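Side-chain contacts in PBP5 (Haemophilus influenzae, PDB 3A3J), which removes the C-terminal D-alanyl residue from sugar-peptide precursors of the bacterial cell wall: residues 13-18 against 157-162; 194-199 against 244-249; 276-281 against 307-312. One frame throughout, in Å; residues are numbered along the deposited sequence.

Contacts 1 and 2 lie in the penicillin-binding domain and press on the same antiparallel sheet, with centres about 14 Å apart. They also touch directly: Leu14 of contact 1 has CD1 3.9 Å from CD2 of Leu246 in contact 2. Lys202, which probably binds substrate, relates to both, since its side chain is about 10 Å from that of Ile162 in contact 1 and about 10 Å from that of Val198 in contact 2. Contact 3 belongs to the C-terminal domain and stands apart from the annotated active site; its centre is about 36 Å from that of contact 1 and about 45 Å from that of contact 2.

Contact 1. Residues 13-18 against 157-162; sequences VLMDYN and IGAHII
Met15, near the end of strand 11-16, and Tyr17, just past it, meet Ala159 and Ile162 of helix 151-164 mainly through apolar contact. The Met15 chain leaves the strand with CG anti to the backbone N (chi1 156°) and bends at chi3, which brings its terminal methyl CE to 3.8 Å from CB of Ala159. That same CB is touched by the Tyr17 ring, whose CD1 stands 4.0 Å away, so one small methyl serves two partners. Further along the ring, CG2 of Ile162 packs against three neighbouring atoms: CE1 and CZ of Tyr17 are each 3.6 Å from it, and the phenol oxygen OH of Tyr17 is 3.7 Å away. The methyl meets the ring obliquely.

These contacts set a helix against one face of the five-stranded antiparallel sheet of the penicillin-binding domain, the sheet-and-helix framework of the serine beta-lactamase clan. Within the sheet, strand 11-16 is hydrogen-bonded to strand 224-232, and Ile226 of that neighbour also touches Ala159, extending the apolar layer beyond the two segments.

A polar atom enters the contact at the edge of the Tyr17 ring, where the carbonyl O of Ala159 lies in the ring plane, 3.5 Å from CE1 of Tyr17. Arg163, the residue following Ile162, forms a cation-pi contact with this ring and also donates through NH2 to Tyr17 O, so one guanidinium group holds both ring and backbone.

Hydrogen bonding shapes the chain on the strand side. Asp16 OD2 accepts from the backbone N of Asn18 at 2.6 Å, making an Asx turn where the strand ends; the donor approaches 42° out of the carboxylate plane. Ser19 N also donates to Asp16 OD2, while OD1 bonds to Thr255 OG1.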
loop_
_atom_site.group_PDB
_atom_site.type_symbol
_atom_site.label_atom_id
_atom_site.label_comp_id
_atom_site.label_asym_id
_atom_site.label_seq_id
_atom_site.Cartn_x
_atom_site.Cartn_y
_atom_site.Cartn_z
ATOM N N VAL A 13 -1.123 -11.953 3.849
ATOM C CA VAL A 13 -1.478 -11.018 4.867
ATOM C C VAL A 13 -2.776 -10.416 4.370
ATOM O O VAL A 13 -2.976 -10.342 3.142
ATOM C CB VAL A 13 -0.391 -9.903 5.037
ATOM C CG1 VAL A 13 -0.677 -8.756 4.128
ATOM C CG2 VAL A 13 -0.421 -9.364 6.423
ATOM N N LEU A 14 -3.669 -10.022 5.294
ATOM C CA LEU A 14 -4.825 -9.236 4.925
ATOM C C LEU A 14 -4.798 -8.029 5.867
ATOM O O LEU A 14 -4.520 -8.211 7.072
ATOM C CB LEU A 14 -6.112 -10.025 5.235
ATOM C CG LEU A 14 -7.445 -9.244 5.035
ATOM C CD1 LEU A 14 -7.568 -8.884 3.517
ATOM C CD2 LEU A 14 -8.720 -10.036 5.445
ATOM N N MET A 15 -5.129 -6.824 5.396
ATOM C CA MET A 15 -4.927 -5.660 6.245
ATOM C C MET A 15 -5.948 -4.623 5.838
ATOM O O MET A 15 -6.207 -4.473 4.659
ATOM C CB MET A 15 -3.464 -5.133 6.091
ATOM C CG MET A 15 -3.275 -3.653 6.434
ATOM S SD MET A 15 -1.685 -2.832 5.920
ATOM C CE MET A 15 -2.236 -1.592 4.809
ATOM N N ASP A 16 -6.551 -3.925 6.790
ATOM C CA ASP A 16 -7.422 -2.809 6.498
ATOM C C ASP A 16 -6.558 -1.638 6.066
ATOM O O ASP A 16 -5.602 -1.269 6.764
ATOM C CB ASP A 16 -8.223 -2.372 7.761
ATOM C CG ASP A 16 -9.171 -1.238 7.475
ATOM O OD1 ASP A 16 -10.372 -1.460 7.108
ATOM O OD2 ASP A 16 -8.719 -0.099 7.526
ATOM N N TYR A 17 -6.911 -1.038 4.935
ATOM C CA TYR A 17 -6.112 0.060 4.365
ATOM C C TYR A 17 -6.147 1.262 5.335
ATOM O O TYR A 17 -5.195 2.047 5.443
ATOM C CB TYR A 17 -6.734 0.472 3.057
ATOM C CG TYR A 17 -6.296 1.824 2.501
ATOM C CD1 TYR A 17 -4.972 2.021 1.968
ATOM C CD2 TYR A 17 -7.178 2.893 2.480
ATOM C CE1 TYR A 17 -4.572 3.270 1.431
ATOM C CE2 TYR A 17 -6.789 4.148 1.989
ATOM C CZ TYR A 17 -5.489 4.317 1.453
ATOM O OH TYR A 17 -5.174 5.536 0.959
ATOM N N ASN A 18 -7.271 1.437 6.021
ATOM C CA ASN A 18 -7.488 2.731 6.630
ATOM C C ASN A 18 -6.910 2.797 8.000
ATOM O O ASN A 18 -6.484 3.835 8.406
ATOM C CB ASN A 18 -8.934 3.100 6.652
ATOM C CG ASN A 18 -9.389 3.686 5.360
ATOM O OD1 ASN A 18 -10.189 3.098 4.667
ATOM N ND2 ASN A 18 -8.934 4.853 5.044
ATOM N N ILE A 157 3.577 -1.380 0.820
ATOM C CA ILE A 157 3.895 -0.674 -0.482
ATOM C C ILE A 157 2.628 -0.399 -1.220
ATOM O O ILE A 157 2.407 0.703 -1.746
ATOM C CB ILE A 157 4.903 -1.508 -1.439
ATOM C CG1 ILE A 157 6.262 -1.646 -0.747
ATOM C CG2 ILE A 157 4.971 -0.850 -2.804
ATOM C CD1 ILE A 157 7.213 -2.756 -1.230
ATOM N N GLY A 158 1.725 -1.372 -1.242
ATOM C CA GLY A 158 0.473 -1.108 -2.066
ATOM C C GLY A 158 -0.327 -0.023 -1.342
ATOM O O GLY A 158 -0.944 0.837 -1.965
ATOM N N ALA A 159 -0.316 0.006 -0.011
ATOM C CA ALA A 159 -1.128 1.139 0.632
ATOM C C ALA A 159 -0.611 2.515 0.280
ATOM O O ALA A 159 -1.372 3.513 0.113
ATOM C CB ALA A 159 -1.147 0.963 2.176
ATOM N N HIS A 160 0.724 2.600 0.138
ATOM C CA HIS A 160 1.367 3.899 -0.214
ATOM C C HIS A 160 1.035 4.301 -1.609
ATOM O O HIS A 160 0.820 5.465 -1.889
ATOM C CB HIS A 160 2.889 3.799 -0.097
ATOM C CG HIS A 160 3.398 4.145 1.274
ATOM N ND1 HIS A 160 3.345 5.429 1.773
ATOM C CD2 HIS A 160 3.915 3.374 2.260
ATOM C CE1 HIS A 160 3.871 5.446 2.994
ATOM N NE2 HIS A 160 4.191 4.202 3.334
ATOM N N ILE A 161 1.024 3.337 -2.540
ATOM C CA ILE A 161 0.496 3.699 -3.861
ATOM C C ILE A 161 -0.939 4.200 -3.804
ATOM O O ILE A 161 -1.303 5.224 -4.413
ATOM C CB ILE A 161 0.512 2.417 -4.846
ATOM C CG1 ILE A 161 1.981 1.931 -5.106
ATOM C CG2 ILE A 161 -0.230 2.745 -6.130
ATOM C CD1 ILE A 161 2.116 0.446 -5.426
ATOM N N ILE A 162 -1.810 3.438 -3.154
ATOM C CA ILE A 162 -3.196 3.881 -3.091
ATOM C C ILE A 162 -3.296 5.237 -2.391
ATOM O O ILE A 162 -3.989 6.147 -2.831
ATOM C CB ILE A 162 -4.068 2.822 -2.337
ATOM C CG1 ILE A 162 -4.064 1.511 -3.186
ATOM C CG2 ILE A 162 -5.500 3.408 -2.056
ATOM C CD1 ILE A 162 -4.427 0.246 -2.409
#

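Contact 2. Residues 194-199 against 244-249; sequences KTINVD and KLLQWG
Ile196 and Val198 meet Leu246 and Gln247 where helix 235-252 packs across the five-stranded antiparallel sheet of the penicillin-binding domain, near one of its two edge strands, 197-206, and the loop that leads into it. With 148 Å² buried in total, the two segments share a small interface in which the ends of Ile196 and Val198 meet Leu246 and the methylene CG of Gln247.

Its buried part is centred on Leu246. CD1 of Ile196 comes to 3.9 Å from CB of Leu246, and the two side chains cross at about a right angle. The extended form of Ile196 accounts for this reach: CG1 is anti to the backbone N (chi1 -168°) and the next bond is also extended (chi2 162°), carrying CD1 to the root of the leucine. The far end of Leu246 meets Val198 less closely, its CD1 being 4.2 Å from CG2 of Val198. Leu246 also touches Leu225 and Ser227 on strand 224-232, Ala217 on strand 210-218 and Leu14 on strand 11-16, so it bears on several strands at once.

On the solvent side the partners are exposed rather than buried. The side chain of Thr195 stays 4.6 Å from the helix segment, although its OG1 hydrogen-bonds to NZ of Lys243 just before that segment. Gln247 still touches, its chain crossing that of Ile196 obliquely, with its CG 4.0 Å from CD1 of Ile196.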
loop_
_atom_site.group_PDB
_atom_site.type_symbol
_atom_site.label_atom_id
_atom_site.label_comp_id
_atom_site.label_asym_id
_atom_site.label_seq_id
_atom_site.Cartn_x
_atom_site.Cartn_y
_atom_site.Cartn_z
ATOM N N LYS A 194 -17.546 -9.376 -10.934
ATOM C CA LYS A 194 -18.649 -8.436 -10.570
ATOM C C LYS A 194 -19.175 -8.589 -9.110
ATOM O O LYS A 194 -19.837 -7.689 -8.570
ATOM C CB LYS A 194 -19.824 -8.562 -11.548
ATOM C CG LYS A 194 -19.449 -8.061 -12.923
ATOM C CD LYS A 194 -20.486 -8.466 -13.961
ATOM C CE LYS A 194 -20.054 -7.996 -15.340
ATOM N NZ LYS A 194 -20.368 -9.034 -16.319
ATOM N N THR A 195 -18.892 -9.700 -8.467
ATOM C CA THR A 195 -19.444 -9.856 -7.131
ATOM C C THR A 195 -18.568 -9.261 -5.986
ATOM O O THR A 195 -18.934 -9.383 -4.818
ATOM C CB THR A 195 -19.712 -11.260 -6.832
ATOM O OG1 THR A 195 -18.468 -11.885 -6.530
ATOM C CG2 THR A 195 -20.419 -11.923 -8.031
ATOM N N ILE A 196 -17.475 -8.564 -6.322
ATOM C CA ILE A 196 -16.557 -7.989 -5.297
ATOM C C ILE A 196 -15.999 -6.787 -6.016
ATOM O O ILE A 196 -16.043 -6.776 -7.229
ATOM C CB ILE A 196 -15.476 -9.016 -4.900
ATOM C CG1 ILE A 196 -14.719 -8.572 -3.675
ATOM C CG2 ILE A 196 -14.466 -9.290 -6.085
ATOM C CD1 ILE A 196 -13.956 -9.731 -3.011
ATOM N N ASN A 197 -15.625 -5.711 -5.323
ATOM C CA ASN A 197 -15.094 -4.520 -6.025
ATOM C C ASN A 197 -13.554 -4.458 -5.936
ATOM O O ASN A 197 -13.005 -3.679 -5.166
ATOM C CB ASN A 197 -15.708 -3.239 -5.473
ATOM C CG ASN A 197 -17.235 -3.360 -5.309
ATOM O OD1 ASN A 197 -17.971 -3.372 -6.307
ATOM N ND2 ASN A 197 -17.707 -3.521 -4.054
ATOM N N VAL A 198 -12.874 -5.328 -6.674
ATOM C CA VAL A 198 -11.418 -5.336 -6.704
ATOM C C VAL A 198 -10.941 -4.315 -7.685
ATOM O O VAL A 198 -11.401 -4.273 -8.805
ATOM C CB VAL A 198 -10.903 -6.699 -7.068
ATOM C CG1 VAL A 198 -9.355 -6.649 -7.312
ATOM C CG2 VAL A 198 -11.257 -7.649 -5.943
ATOM N N ASP A 199 -10.030 -3.447 -7.274
ATOM C CA ASP A 199 -9.530 -2.423 -8.191
ATOM C C ASP A 199 -8.009 -2.320 -8.252
ATOM O O ASP A 199 -7.475 -1.342 -8.815
ATOM C CB ASP A 199 -10.175 -1.071 -7.889
ATOM C CG ASP A 199 -9.782 -0.521 -6.497
ATOM O OD1 ASP A 199 -8.936 -1.116 -5.758
ATOM O OD2 ASP A 199 -10.318 0.531 -6.165
ATOM N N LYS A 244 -11.033 -15.245 -1.110
ATOM C CA LYS A 244 -11.352 -15.809 0.187
ATOM C C LYS A 244 -10.965 -14.862 1.365
ATOM O O LYS A 244 -11.730 -14.696 2.359
ATOM C CB LYS A 244 -10.657 -17.159 0.373
ATOM C CG LYS A 244 -11.471 -18.385 -0.140
ATOM C CD LYS A 244 -10.816 -19.730 0.174
ATOM C CE LYS A 244 -11.035 -20.758 -0.976
ATOM N NZ LYS A 244 -10.132 -21.892 -0.729
ATOM N N LEU A 245 -9.738 -14.324 1.318
ATOM C CA LEU A 245 -9.296 -13.368 2.342
ATOM C C LEU A 245 -10.176 -12.140 2.344
ATOM O O LEU A 245 -10.652 -11.706 3.407
ATOM C CB LEU A 245 -7.856 -12.952 2.104
ATOM C CG LEU A 245 -6.929 -14.062 2.577
ATOM C CD1 LEU A 245 -5.508 -13.749 2.011
ATOM C CD2 LEU A 245 -6.869 -14.089 4.136
ATOM N N LEU A 246 -10.425 -11.578 1.169
ATOM C CA LEU A 246 -11.138 -10.339 1.133
ATOM C C LEU A 246 -12.591 -10.517 1.716
ATOM O O LEU A 246 -13.019 -9.737 2.575
ATOM C CB LEU A 246 -11.141 -9.792 -0.280
ATOM C CG LEU A 246 -9.737 -9.456 -0.825
ATOM C CD1 LEU A 246 -9.848 -9.086 -2.312
ATOM C CD2 LEU A 246 -9.092 -8.299 -0.010
ATOM N N GLN A 247 -13.322 -11.531 1.232
ATOM C CA GLN A 247 -14.709 -11.804 1.657
ATOM C C GLN A 247 -14.807 -12.143 3.130
ATOM O O GLN A 247 -15.708 -11.688 3.789
ATOM C CB GLN A 247 -15.347 -12.917 0.816
ATOM C CG GLN A 247 -15.684 -12.494 -0.613
ATOM C CD GLN A 247 -16.184 -13.712 -1.413
ATOM O OE1 GLN A 247 -15.839 -14.879 -1.091
ATOM N NE2 GLN A 247 -17.018 -13.455 -2.412
ATOM N N TRP A 248 -13.873 -12.916 3.656
ATOM C CA TRP A 248 -13.815 -13.117 5.082
ATOM C C TRP A 248 -13.633 -11.803 5.785
ATOM O O TRP A 248 -14.179 -11.564 6.901
ATOM C CB TRP A 248 -12.612 -13.960 5.409
ATOM C CG TRP A 248 -12.446 -14.312 6.855
ATOM C CD1 TRP A 248 -13.151 -15.267 7.553
ATOM C CD2 TRP A 248 -11.484 -13.769 7.787
ATOM N NE1 TRP A 248 -12.677 -15.365 8.832
ATOM C CE2 TRP A 248 -11.668 -14.449 9.017
ATOM C CE3 TRP A 248 -10.504 -12.772 7.710
ATOM C CZ2 TRP A 248 -10.908 -14.155 10.154
ATOM C CZ3 TRP A 248 -9.745 -12.495 8.819
ATOM C CH2 TRP A 248 -9.941 -13.194 10.033
ATOM N N GLY A 249 -12.802 -10.950 5.186
ATOM C CA GLY A 249 -12.571 -9.637 5.781
ATOM C C GLY A 249 -13.835 -8.807 5.775
ATOM O O GLY A 249 -14.291 -8.398 6.825
#

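Contact 3. Residues 276-281 against 307-312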
loop_
_atom_site.group_PDB
_atom_site.type_symbol
_atom_site.label_atom_id
_atom_site.label_comp_id
_atom_site.label_asym_id
_atom_site.label_seq_id
_atom_site.Cartn_x
_atom_site.Cartn_y
_atom_site.Cartn_z
ATOM N N ASN A 276 -7.322 28.769 31.660
ATOM C CA ASN A 276 -7.686 27.884 32.736
ATOM C C ASN A 276 -7.931 26.454 32.231
ATOM O O ASN A 276 -7.909 25.481 33.014
ATOM C CB ASN A 276 -8.928 28.443 33.461
ATOM C CG ASN A 276 -8.560 29.476 34.539
ATOM O OD1 ASN A 276 -7.671 30.323 34.355
ATOM N ND2 ASN A 276 -9.235 29.387 35.683
ATOM N N SER A 277 -8.154 26.329 30.927
ATOM C CA SER A 277 -8.351 25.000 30.330
ATOM C C SER A 277 -7.768 24.969 28.934
ATOM O O SER A 277 -7.285 25.984 28.433
ATOM C CB SER A 277 -9.818 24.681 30.249
ATOM O OG SER A 277 -10.368 25.591 29.326
ATOM N N VAL A 278 -7.780 23.777 28.330
ATOM C CA VAL A 278 -7.226 23.578 26.981
ATOM C C VAL A 278 -8.047 22.501 26.282
ATOM O O VAL A 278 -8.618 21.607 26.937
ATOM C CB VAL A 278 -5.686 23.320 26.965
ATOM C CG1 VAL A 278 -5.315 21.963 27.424
ATOM C CG2 VAL A 278 -5.131 23.545 25.583
ATOM N N LYS A 279 -8.156 22.646 24.956
ATOM C CA LYS A 279 -8.889 21.721 24.118
ATOM C C LYS A 279 -7.952 20.614 23.735
ATOM O O LYS A 279 -6.773 20.859 23.469
ATOM C CB LYS A 279 -9.397 22.466 22.887
ATOM C CG LYS A 279 -10.568 23.373 23.213
ATOM C CD LYS A 279 -11.766 22.506 23.676
ATOM C CE LYS A 279 -13.129 23.059 23.234
ATOM N NZ LYS A 279 -13.844 23.641 24.397
ATOM N N LEU A 280 -8.454 19.395 23.750
ATOM C CA LEU A 280 -7.689 18.225 23.356
ATOM C C LEU A 280 -8.311 17.626 22.096
ATOM O O LEU A 280 -9.500 17.805 21.853
ATOM C CB LEU A 280 -7.739 17.171 24.479
ATOM C CG LEU A 280 -7.228 17.652 25.878
ATOM C CD1 LEU A 280 -7.325 16.556 26.883
ATOM C CD2 LEU A 280 -5.802 18.293 25.811
ATOM N N GLY A 281 -7.528 16.866 21.346
ATOM C CA GLY A 281 -8.012 16.169 20.154
ATOM C C GLY A 281 -6.839 15.531 19.456
ATOM O O GLY A 281 -5.869 15.130 20.137
ATOM N N LYS A 307 -1.097 13.445 35.682
ATOM C CA LYS A 307 -2.390 13.558 36.321
ATOM C C LYS A 307 -3.136 14.794 35.881
ATOM O O LYS A 307 -4.306 14.721 35.558
ATOM C CB LYS A 307 -2.224 13.536 37.834
ATOM C CG LYS A 307 -1.456 12.304 38.299
ATOM C CD LYS A 307 -1.385 12.233 39.835
ATOM C CE LYS A 307 -1.351 10.761 40.320
ATOM N NZ LYS A 307 -0.460 9.924 39.452
ATOM N N ASN A 308 -2.475 15.936 35.885
ATOM C CA ASN A 308 -3.138 17.141 35.438
ATOM C C ASN A 308 -2.192 17.764 34.446
ATOM O O ASN A 308 -1.070 17.258 34.250
ATOM C CB ASN A 308 -3.343 18.117 36.576
ATOM C CG ASN A 308 -2.865 17.570 37.880
ATOM O OD1 ASN A 308 -3.548 16.767 38.523
ATOM N ND2 ASN A 308 -1.674 17.993 38.291
ATOM N N LEU A 309 -2.617 18.831 33.802
ATOM C CA LEU A 309 -1.757 19.421 32.799
ATOM C C LEU A 309 -1.210 20.699 33.389
ATOM O O LEU A 309 -1.952 21.522 33.920
ATOM C CB LEU A 309 -2.556 19.743 31.529
ATOM C CG LEU A 309 -2.985 18.547 30.687
ATOM C CD1 LEU A 309 -3.681 19.085 29.462
ATOM C CD2 LEU A 309 -1.777 17.631 30.306
ATOM N N GLN A 310 0.079 20.885 33.258
ATOM C CA GLN A 310 0.678 22.170 33.597
ATOM C C GLN A 310 1.281 22.940 32.415
ATOM O O GLN A 310 2.066 22.382 31.651
ATOM C CB GLN A 310 1.765 21.928 34.626
ATOM C CG GLN A 310 2.333 23.240 35.248
ATOM C CD GLN A 310 3.271 22.906 36.374
ATOM O OE1 GLN A 310 3.071 21.914 37.037
ATOM N NE2 GLN A 310 4.305 23.694 36.570
ATOM N N ALA A 311 0.946 24.216 32.307
ATOM C CA ALA A 311 1.576 25.143 31.328
ATOM C C ALA A 311 3.089 25.155 31.517
ATOM O O ALA A 311 3.571 24.748 32.590
ATOM C CB ALA A 311 1.002 26.564 31.448
ATOM N N PRO A 312 3.880 25.524 30.465
ATOM C CA PRO A 312 3.501 25.881 29.093
ATOM C C PRO A 312 3.040 24.642 28.321
ATOM O O PRO A 312 3.587 23.553 28.489
ATOM C CB PRO A 312 4.842 26.405 28.495
ATOM C CG PRO A 312 5.874 25.551 29.131
ATOM C CD PRO A 312 5.362 25.401 30.583
#
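Two torsions bring Val278 and Leu309 together. In Val278, chi1 of 74° sets CG1 between the backbone N and the carbonyl carbon, while CG2 lies anti to the backbone N; it is the CG1 branch that faces the other segment. In Leu309, chi1 of -72° turns CG anti to the carbonyl carbon, and the extended next bond (chi2 -177°) carries CD1 across to meet it. CG1 of Val278 and CD1 of Leu309 are consequently 3.9 Å apart, with the two side chains crossing at about a right angle.

The same leucine methyl has a second, looser neighbour. CD2 of Leu280 lies 4.3 Å from CD1 of Leu309, so a single methyl is approached by two residues that alternate along strand 277-281 and point to the same side of it. The side chain of Lys279, between them, points to the other face; its backbone N makes a weak hydrogen bond with Asn340 OD1.

The contact is made on one face of the mixed sheet of the C-terminal domain, across strand 264-271. That strand runs between the two segments in the sheet order: it pairs antiparallel with 277-281 on one side and parallel with the weakly bonded 309-310 on the other. Leu309 and Leu280 both also touch Ile319 of strand 318-326, which carries the apolar cluster beyond the two segments.

All three touching residues are buried, and the segments hide just 78 Å² between them. Methyl groups make every close approach across the contact, which implies cohesion by van der Waals and hydrophobic packing; the directional backbone bonds, such as Val278 with Gln268, tie strand 277-281 to strand 264-271 rather than to Leu309.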